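Local coordinates for protein F2 like fibronectin-binding protein (Streptococcus pneumoniae, PDB 5A0N), which probably mediates covalent attachment of the bacterium to host molecules through an internal thioester, at residues Lys167-Pro170 with Gln171-Lys174; Gly129-Leu132 with Asn133-Arg136. All coordinates share one frame; numbering follows the deposited sequence.

How the contacts relate
Following the chain from its N terminus, contact 2 comes first: at 129-136 the loop after helix 123-128 turns into helix 132-152. Contact 1 follows at 167-174, where the loop after helix 162-165 enters helix 170-182. Each closes a tight local turn at the start of a helix; contact 2 ends before contact 1 begins, so they stand in series, neither nested nor crossed. Their centres lie 13 Å apart, on the same side of the chain's centre, and their nearest atoms stay about 6 Å apart without touching. Helix 132-152, begun in contact 2, meets the side chains of contact 1 farther along, at Tyr138, Gln141 and Val142, while Trp128 touches residues of both.

Contact 1 of 2, residues Lys167-Pro170 with Gln171-Lys174; sequences KFSP and QQKK
The side-chain oxygen of Gln172 is gripped from two quarters. Ser169 N donates to Gln172 OE1 at 2.9 Å, in the plane of the amide and on a lone pair, while a water that also donates to Lys167 O reaches the same oxygen at 2.8 Å. In return Gln172 N donates to Ser169 OG over 3.0 Å, a nearly straight bond at 162°. Ser169 is the N-cap: its hydroxyl sits between backbone N and carbonyl carbon (chi1 68°), turned toward an amide of the first helical turn, which has no carbonyl of an earlier turn to bind. A short hydroxyl side chain suits this place, and glutamine, extended beyond CG, is long enough to reach back to the cap's own N-H. The other end of its amide, NE2, bonds to Gln141 OE1 and Tyr138 O on helix 132-152, which fixes the rotation of the group. Phe168 drops its buried ring across the Gln172 side chain at about a right angle, with ring and amide planes 62° apart and CD1 3.7 Å from OE1; the Phe168 side chain also touches Val142. On its other flank, Phe168 CB meets Lys173 CG at 3.8 Å. Pro170 suits the first turn, where amides lack a helical carbonyl, because it has no N-H to leave without one; its O accepts from Lys174 N at 3.1 Å. Lys173 N closes the preceding turn onto Ser169 O, 3.0 Å away. The reciprocal bonds of Ser169 and Gln172 make a capping box, here at the N terminus of helix 170-182.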
ATOM      1  N   LYS A 167     -16.188 -10.198   1.986  1.00 12.96           N
ATOM      2  CA  LYS A 167     -15.216 -10.509   3.030  1.00 13.87           C
ATOM      3  C   LYS A 167     -14.953  -9.326   3.956  1.00 13.02           C
ATOM      4  O   LYS A 167     -14.357  -9.486   5.011  1.00 16.41           O
ATOM      5  CB  LYS A 167     -13.892 -10.973   2.424  1.00 15.47           C
ATOM      6  CG  LYS A 167     -13.968 -12.254   1.619  1.00 17.41           C
ATOM      7  CD  LYS A 167     -12.575 -12.541   1.053  1.00 23.23           C
ATOM      8  CE  LYS A 167     -12.381 -13.978   0.608  1.00 32.23           C
ATOM      9  NZ  LYS A 167     -13.226 -14.311  -0.561  1.00 43.43           N
ATOM     10  N   PHE A 168     -15.370  -8.130   3.547  1.00 12.20           N
ATOM     11  CA  PHE A 168     -15.139  -6.948   4.357  1.00 11.46           C
ATOM     12  C   PHE A 168     -16.001  -6.998   5.625  1.00 11.55           C
ATOM     13  O   PHE A 168     -17.153  -7.440   5.596  1.00 14.24           O
ATOM     14  CB  PHE A 168     -15.496  -5.658   3.602  1.00 10.76           C
ATOM     15  CG  PHE A 168     -14.506  -5.216   2.548  1.00 10.37           C
ATOM     16  CD1 PHE A 168     -13.191  -5.663   2.509  1.00 12.79           C
ATOM     17  CD2 PHE A 168     -14.880  -4.291   1.625  1.00 12.83           C
ATOM     18  CE1 PHE A 168     -12.325  -5.218   1.523  1.00 12.65           C
ATOM     19  CE2 PHE A 168     -14.016  -3.837   0.665  1.00 14.39           C
ATOM     20  CZ  PHE A 168     -12.733  -4.278   0.610  1.00 12.54           C
ATOM     21  N   SER A 169     -15.448  -6.508   6.719  1.00 11.18           N
ATOM     22  CA  SER A 169     -16.213  -6.334   7.954  1.00 11.64           C
ATOM     23  C   SER A 169     -17.204  -5.179   7.770  1.00 11.90           C
ATOM     24  O   SER A 169     -17.046  -4.336   6.868  1.00 10.90           O
ATOM     25  CB  SER A 169     -15.285  -6.040   9.131  1.00 11.93           C
ATOM     26  OG  SER A 169     -14.695  -4.761   8.968  1.00 12.14           O
ATOM     27  N   PRO A 170     -18.215  -5.095   8.635  1.00 12.31           N
ATOM     28  CA  PRO A 170     -19.115  -3.948   8.554  1.00 11.95           C
ATOM     29  C   PRO A 170     -18.368  -2.607   8.677  1.00 11.51           C
ATOM     30  O   PRO A 170     -18.718  -1.632   8.010  1.00 11.96           O
ATOM     31  CB  PRO A 170     -20.053  -4.164   9.760  1.00 15.06           C
ATOM     32  CG  PRO A 170     -20.036  -5.638   9.991  1.00 16.90           C
ATOM     33  CD  PRO A 170     -18.644  -6.078   9.660  1.00 14.64           C
ATOM     34  N   GLN A 171     -17.361  -2.550   9.541  1.00 10.89           N
ATOM     35  CA  GLN A 171     -16.577  -1.318   9.731  1.00 10.26           C
ATOM     36  C   GLN A 171     -15.796  -0.991   8.465  1.00  9.12           C
ATOM     37  O   GLN A 171     -15.696   0.186   8.074  1.00  9.51           O
ATOM     38  CB  GLN A 171     -15.597  -1.473  10.892  1.00 11.23           C
ATOM     39  CG  GLN A 171     -16.268  -1.681  12.221  1.00 14.44           C
ATOM     40  CD  GLN A 171     -16.689  -3.119  12.513  1.00 15.58           C
ATOM     41  OE1 GLN A 171     -16.363  -4.063  11.805  1.00 17.32           O
ATOM     42  NE2 GLN A 171     -17.414  -3.273  13.606  1.00 26.19           N
ATOM     43  N   GLN A 172     -15.242  -2.006   7.800  1.00  8.56           N
ATOM     44  CA  GLN A 172     -14.574  -1.763   6.502  1.00  8.44           C
ATOM     45  C   GLN A 172     -15.516  -1.200   5.452  1.00  7.94           C
ATOM     46  O   GLN A 172     -15.118  -0.320   4.683  1.00  8.96           O
ATOM     47  CB  GLN A 172     -13.927  -3.040   5.986  1.00  9.78           C
ATOM     48  CG  GLN A 172     -12.647  -3.402   6.727  1.00 10.06           C
ATOM     49  CD  GLN A 172     -12.021  -4.659   6.193  1.00 10.39           C
ATOM     50  OE1 GLN A 172     -12.686  -5.692   6.134  1.00 10.51           O
ATOM     51  NE2 GLN A 172     -10.762  -4.591   5.827  1.00 10.24           N
ATOM     52  N   LYS A 173     -16.717  -1.756   5.383  1.00  8.91           N
ATOM     53  CA  LYS A 173     -17.695  -1.277   4.416  1.00  9.19           C
ATOM     54  C   LYS A 173     -18.016   0.206   4.663  1.00  9.78           C
ATOM     55  O   LYS A 173     -18.088   1.011   3.733  1.00  9.99           O
ATOM     56  CB  LYS A 173     -18.945  -2.135   4.432  1.00 10.33           C
ATOM     57  CG  LYS A 173     -18.681  -3.555   3.948  1.00 10.82           C
ATOM     58  CD  LYS A 173     -19.903  -4.432   4.103  1.00 13.68           C
ATOM     59  CE  LYS A 173     -19.630  -5.870   3.711  1.00 15.67           C
ATOM     60  NZ  LYS A 173     -20.786  -6.728   4.013  1.00 19.72           N
ATOM     61  N   LYS A 174     -18.192   0.583   5.934  1.00  8.99           N
ATOM     62  CA  LYS A 174     -18.438   1.981   6.287  1.00  9.42           C
ATOM     63  C   LYS A 174     -17.236   2.834   5.899  1.00  9.13           C
ATOM     64  O   LYS A 174     -17.387   3.913   5.316  1.00 10.11           O
ATOM     65  CB  LYS A 174     -18.748   2.132   7.769  1.00 11.22           C
ATOM     66  CG  LYS A 174     -19.992   1.388   8.217  1.00 14.30           C
ATOM     67  CD  LYS A 174     -20.250   1.557   9.709  1.00 22.21           C
ATOM     68  CE  LYS A 174     -21.562   0.877  10.078  1.00 31.04           C
ATOM     69  NZ  LYS A 174     -21.729   0.705  11.542  1.00 42.20           N
TER
HETATM   70  O   HOH W   1     -11.969  -8.431   6.146  1.00 30.76           O
HETATM   71  O   HOH W   2     -13.200  -4.371  11.234  1.00 19.33           O

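Contact 2 of 2, residues Gly129-Leu132 with Asn133-Arg136; sequences GTDL and NTAR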
ATOM      1  N   GLY A 129     -14.054   3.662  15.797  1.00 15.81           N
ATOM      2  CA  GLY A 129     -14.073   4.274  17.123  1.00 17.46           C
ATOM      3  C   GLY A 129     -12.662   4.251  17.672  1.00 18.45           C
ATOM      4  O   GLY A 129     -11.716   4.724  17.024  1.00 25.40           O
ATOM      5  N   THR A 130     -12.538   3.708  18.875  1.00 18.40           N
ATOM      6  CA  THR A 130     -11.272   3.653  19.601  1.00 22.27           C
ATOM      7  C   THR A 130     -10.472   2.383  19.303  1.00 23.60           C
ATOM      8  O   THR A 130      -9.393   2.206  19.863  1.00 26.75           O
ATOM      9  CB  THR A 130     -11.487   3.752  21.131  1.00 23.96           C
ATOM     10  OG1 THR A 130     -12.301   2.659  21.587  1.00 30.08           O
ATOM     11  CG2 THR A 130     -12.161   5.054  21.485  1.00 25.24           C
ATOM     12  N   ASP A 131     -10.978   1.505  18.435  1.00 19.46           N
ATOM     13  CA  ASP A 131     -10.309   0.232  18.186  1.00 18.36           C
ATOM     14  C   ASP A 131      -9.235   0.387  17.111  1.00 15.70           C
ATOM     15  O   ASP A 131      -9.361  -0.071  15.960  1.00 16.49           O
ATOM     16  CB  ASP A 131     -11.303  -0.871  17.841  1.00 18.25           C
ATOM     17  CG  ASP A 131     -10.649  -2.239  17.766  1.00 19.10           C
ATOM     18  OD1 ASP A 131      -9.425  -2.355  18.039  1.00 21.69           O
ATOM     19  OD2 ASP A 131     -11.367  -3.202  17.430  1.00 21.26           O
ATOM     20  N   LEU A 132      -8.152   1.050  17.518  1.00 18.57           N
ATOM     21  CA  LEU A 132      -7.049   1.343  16.609  1.00 17.19           C
ATOM     22  C   LEU A 132      -6.266   0.085  16.245  1.00 14.48           C
ATOM     23  O   LEU A 132      -5.722   0.003  15.156  1.00 15.76           O
ATOM     24  CB  LEU A 132      -6.116   2.392  17.204  1.00 19.20           C
ATOM     25  CG  LEU A 132      -6.760   3.732  17.529  1.00 24.21           C
ATOM     26  CD1 LEU A 132      -5.699   4.732  17.991  1.00 27.79           C
ATOM     27  CD2 LEU A 132      -7.507   4.247  16.308  1.00 28.42           C
ATOM     28  N   ASN A 133      -6.212  -0.887  17.155  1.00 16.01           N
ATOM     29  CA  ASN A 133      -5.540  -2.131  16.813  1.00 15.85           C
ATOM     30  C   ASN A 133      -6.186  -2.832  15.617  1.00 13.49           C
ATOM     31  O   ASN A 133      -5.485  -3.282  14.711  1.00 15.48           O
ATOM     32  CB  ASN A 133      -5.459  -3.084  18.009  1.00 20.19           C
ATOM     33  CG  ASN A 133      -4.588  -4.295  17.727  1.00 24.29           C
ATOM     34  OD1 ASN A 133      -3.399  -4.166  17.448  1.00 31.75           O
ATOM     35  ND2 ASN A 133      -5.197  -5.458  17.724  1.00 29.67           N
ATOM     36  N   THR A 134      -7.516  -2.921  15.609  1.00 13.43           N
ATOM     37  CA  THR A 134      -8.204  -3.516  14.455  1.00 13.06           C
ATOM     38  C   THR A 134      -8.017  -2.627  13.222  1.00 11.32           C
ATOM     39  O   THR A 134      -7.660  -3.110  12.132  1.00 11.46           O
ATOM     40  CB  THR A 134      -9.694  -3.697  14.761  1.00 14.50           C
ATOM     41  OG1 THR A 134      -9.817  -4.651  15.820  1.00 17.40           O
ATOM     42  CG2 THR A 134     -10.502  -4.152  13.537  1.00 15.36           C
ATOM     43  N   ALA A 135      -8.199  -1.314  13.382  1.00 11.94           N
ATOM     44  CA  ALA A 135      -8.124  -0.410  12.254  1.00 10.84           C
ATOM     45  C   ALA A 135      -6.770  -0.430  11.570  1.00  9.89           C
ATOM     46  O   ALA A 135      -6.695  -0.280  10.342  1.00 10.49           O
ATOM     47  CB  ALA A 135      -8.475   1.001  12.667  1.00 12.57           C
ATOM     48  N   ARG A 136      -5.696  -0.677  12.325  1.00  9.82           N
ATOM     49  CA  ARG A 136      -4.366  -0.611  11.750  1.00 10.23           C
ATOM     50  C   ARG A 136      -4.228  -1.495  10.516  1.00  9.37           C
ATOM     51  O   ARG A 136      -3.577  -1.101   9.531  1.00 11.33           O
ATOM     52  CB  ARG A 136      -3.329  -1.027  12.812  1.00 12.06           C
ATOM     53  CG  ARG A 136      -1.884  -0.999  12.345  1.00 15.79           C
ATOM     54  CD  ARG A 136      -0.935  -1.399  13.476  1.00 18.17           C
ATOM     55  NE  ARG A 136      -1.160  -2.808  13.762  1.00 24.57           N
ATOM     56  CZ  ARG A 136      -0.508  -3.818  13.186  1.00 27.49           C
ATOM     57  NH1 ARG A 136       0.499  -3.607  12.359  1.00 31.16           N
ATOM     58  NH2 ARG A 136      -0.893  -5.039  13.458  1.00 31.55           N
TER
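Helix 132-152 opens with an N-cap, Asp131, whose carboxylate holds Thr134 by both backbone and side chain. Thr134 OG1 donates to Asp131 OD2 at 2.7 Å, while Thr134 N donates to Asp131 OD1 at 3.1 Å. Both donors stand above the carboxylate plane, the amide nitrogen 58° out of it and the hydroxyl oxygen 39°, so the group presents a face to the helix start and each oxygen takes one of the two bonds from Thr134. With CG anti to the backbone N (chi1 -172°), the carboxylate of Asp131 is carried forward over the first turn. Thr134 answers with OG1 beside its own backbone N, which places its two donors next to each other. Aspartate suits the cap because it offers two acceptors on a short arm, and its negative charge would be expected to interact favourably with the positive end of the helix dipole. Threonine suits its place by adding a hydroxyl to the amide already being capped; its side chain also touches Trp128 of helix 123-128. The backbone then takes up helical bonding. Ala135 N donates to Asp131 O at 3.1 Å, and Arg136 N donates to Leu132 O at 2.9 Å. Ala135 is buried, and its small methyl lies 3.6 Å from Asp131 O while touching Val124 and Trp128, so helix 132-152 packs against the preceding helix from its first turn. A weak bond from Leu132 N to Thr130 O spans the cap residue, making Asp131 at once the centre of an inverse gamma turn and an aspartate N-cap.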